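Local structure of acyl-CoA dehydrogenase FadE3 (Mycobacterium smegmatis, 4IV6) at residues 38-43 with 80-85. The protein belongs to the acyl-CoA dehydrogenase family and binds dihydroflavine-adenine dinucleotide in a four-chain assembly. Numbering follows the deposited sequence. Where two conformers were deposited one is given.
Sequences TYPEEL and RGWMSL
P40 and L43, at the start of helix 41-50, pack against W82 and L85 where helix 68-81 gives way to helix 83-102; the backbones stay well apart, L43 CA and L85 CA lying 8.3 Å from each other. P40 occupies the N-cap position and is the centre of an inverse gamma turn, in which E41 N donates to Y39 O, and P40 CB points toward 80-85. There the proline meets the outer rim of the indole obliquely: P40 CB and CG both lie 3.8 Å from W82 CZ3, and CG is equally close to L85 CD2, the proline and leucine side chains running past each other in opposite directions. W82 is the first residue after helix 68-81 to leave helical backbone angles, and with CG anti to the backbone N (chi1 -170°) its indole extends to P40. L43 CD1 comes to the edge of the six-membered ring, 4.3 Å from W82 CZ3, and equally close to L85 CD1. T38 O also lies at this edge, near the ring plane, 4.3 Å from W82 CH2. S84 CB lies 3.6 Å above one face of the W82 indole, offset toward the rim. Helix 30-35 adds V30 and E34 against W82 and L33 against L43. The side-chain contacts are all between carbon atoms of buried residues, so this junction of the N-terminal helical domain rests on van der Waals packing, not directed polar bonds.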
loop_
_atom_site.group_PDB
_atom_site.type_symbol
_atom_site.label_atom_id
_atom_site.label_comp_id
_atom_site.label_asym_id
_atom_site.label_seq_id
_atom_site.Cartn_x
_atom_site.Cartn_y
_atom_site.Cartn_z
ATOM N N THR B 38 -9.961 24.360 -24.091
ATOM C CA THR B 38 -11.071 24.944 -24.837
ATOM C C THR B 38 -12.389 24.544 -24.211
ATOM O O THR B 38 -12.620 23.377 -23.903
ATOM C CB THR B 38 -11.007 24.492 -26.321
ATOM O OG1 THR B 38 -9.750 24.887 -26.866
ATOM C CG2 THR B 38 -12.162 25.079 -27.163
ATOM N N TYR B 39 -13.273 25.508 -24.007
ATOM C CA TYR B 39 -14.565 25.186 -23.402
ATOM C C TYR B 39 -15.341 24.364 -24.428
ATOM O O TYR B 39 -15.446 24.770 -25.568
ATOM C CB TYR B 39 -15.330 26.437 -22.981
ATOM C CG TYR B 39 -16.752 26.146 -22.558
ATOM C CD1 TYR B 39 -17.033 25.503 -21.345
ATOM C CD2 TYR B 39 -17.809 26.481 -23.391
ATOM C CE1 TYR B 39 -18.353 25.221 -20.975
ATOM C CE2 TYR B 39 -19.117 26.223 -23.032
ATOM C CZ TYR B 39 -19.386 25.592 -21.827
ATOM O OH TYR B 39 -20.711 25.340 -21.496
ATOM N N PRO B 40 -15.813 23.155 -24.046
ATOM C CA PRO B 40 -16.428 22.281 -25.050
ATOM C C PRO B 40 -17.904 22.626 -25.296
ATOM O O PRO B 40 -18.813 21.897 -24.887
ATOM C CB PRO B 40 -16.263 20.893 -24.451
ATOM C CG PRO B 40 -16.278 21.120 -22.986
ATOM C CD PRO B 40 -15.709 22.497 -22.737
ATOM N N GLU B 41 -18.129 23.741 -25.966
ATOM C CA GLU B 41 -19.463 24.267 -26.114
ATOM C C GLU B 41 -20.385 23.333 -26.907
ATOM O O GLU B 41 -21.517 23.106 -26.509
ATOM C CB GLU B 41 -19.406 25.658 -26.722
ATOM C CG GLU B 41 -20.775 26.297 -26.790
ATOM C CD GLU B 41 -20.768 27.663 -27.398
ATOM O OE1 GLU B 41 -19.830 28.019 -28.147
ATOM O OE2 GLU B 41 -21.735 28.382 -27.125
ATOM N N GLU B 42 -19.884 22.752 -27.989
ATOM C CA GLU B 42 -20.672 21.846 -28.817
ATOM C C GLU B 42 -21.051 20.567 -28.059
ATOM O O GLU B 42 -22.200 20.136 -28.091
ATOM C CB GLU B 42 -19.916 21.496 -30.109
ATOM N N LEU B 43 -20.079 19.959 -27.383
ATOM C CA LEU B 43 -20.330 18.761 -26.591
ATOM C C LEU B 43 -21.375 19.042 -25.482
ATOM O O LEU B 43 -22.297 18.256 -25.275
ATOM C CB LEU B 43 -19.018 18.222 -25.992
ATOM C CG LEU B 43 -17.989 17.734 -27.022
ATOM C CD1 LEU B 43 -16.709 17.287 -26.337
ATOM C CD2 LEU B 43 -18.548 16.604 -27.886
ATOM N N ARG B 80 -15.824 8.618 -18.114
ATOM C CA ARG B 80 -15.021 7.737 -18.901
ATOM C C ARG B 80 -14.479 8.433 -20.162
ATOM O O ARG B 80 -13.297 8.317 -20.487
ATOM C CB ARG B 80 -15.842 6.509 -19.255
ATOM C CG ARG B 80 -15.156 5.459 -20.112
ATOM C CD ARG B 80 -16.199 4.380 -20.459
ATOM N NE ARG B 80 -15.695 3.565 -21.550
ATOM C CZ ARG B 80 -15.882 3.790 -22.842
ATOM N NH1 ARG B 80 -15.319 2.960 -23.685
ATOM N NH2 ARG B 80 -16.688 4.735 -23.298
ATOM N N GLY B 81 -15.336 9.172 -20.861
ATOM C CA GLY B 81 -14.866 9.946 -22.019
ATOM C C GLY B 81 -14.005 11.150 -21.642
ATOM O O GLY B 81 -12.951 11.389 -22.218
ATOM N N TRP B 82 -14.460 11.913 -20.668
ATOM C CA TRP B 82 -13.757 13.118 -20.233
ATOM C C TRP B 82 -14.341 13.562 -18.904
ATOM O O TRP B 82 -15.513 13.942 -18.845
ATOM C CB TRP B 82 -13.882 14.232 -21.271
ATOM C CG TRP B 82 -13.037 15.445 -21.069
ATOM C CD1 TRP B 82 -12.013 15.620 -20.172
ATOM C CD2 TRP B 82 -13.106 16.651 -21.835
ATOM N NE1 TRP B 82 -11.444 16.862 -20.350
ATOM C CE2 TRP B 82 -12.108 17.520 -21.348
ATOM C CE3 TRP B 82 -13.919 17.081 -22.890
ATOM C CZ2 TRP B 82 -11.905 18.794 -21.874
ATOM C CZ3 TRP B 82 -13.708 18.353 -23.406
ATOM C CH2 TRP B 82 -12.708 19.186 -22.894
ATOM N N MET B 83 -13.521 13.483 -17.844
ATOM C CA MET B 83 -13.968 13.778 -16.485
ATOM C C MET B 83 -14.691 15.124 -16.445
ATOM O O MET B 83 -15.716 15.277 -15.772
ATOM C CB MET B 83 -12.768 13.798 -15.526
ATOM C CG MET B 83 -13.143 13.957 -14.053
ATOM S SD MET B 83 -11.707 14.093 -12.957
ATOM C CE MET B 83 -11.167 15.764 -13.311
ATOM N N SER B 84 -14.134 16.094 -17.168
ATOM C CA SER B 84 -14.674 17.454 -17.183
ATOM C C SER B 84 -16.166 17.525 -17.589
ATOM O O SER B 84 -16.889 18.417 -17.141
ATOM C CB SER B 84 -13.833 18.343 -18.124
ATOM O OG SER B 84 -12.482 18.476 -17.666
ATOM N N LEU B 85 -16.620 16.637 -18.464
ATOM C CA LEU B 85 -18.017 16.666 -18.885
ATOM C C LEU B 85 -18.961 16.212 -17.764
ATOM O O LEU B 85 -20.082 16.747 -17.623
ATOM C CB LEU B 85 -18.236 15.840 -20.173
ATOM C CG LEU B 85 -17.412 16.300 -21.386
ATOM C CD1 LEU B 85 -17.741 15.397 -22.573
ATOM C CD2 LEU B 85 -17.672 17.760 -21.777
#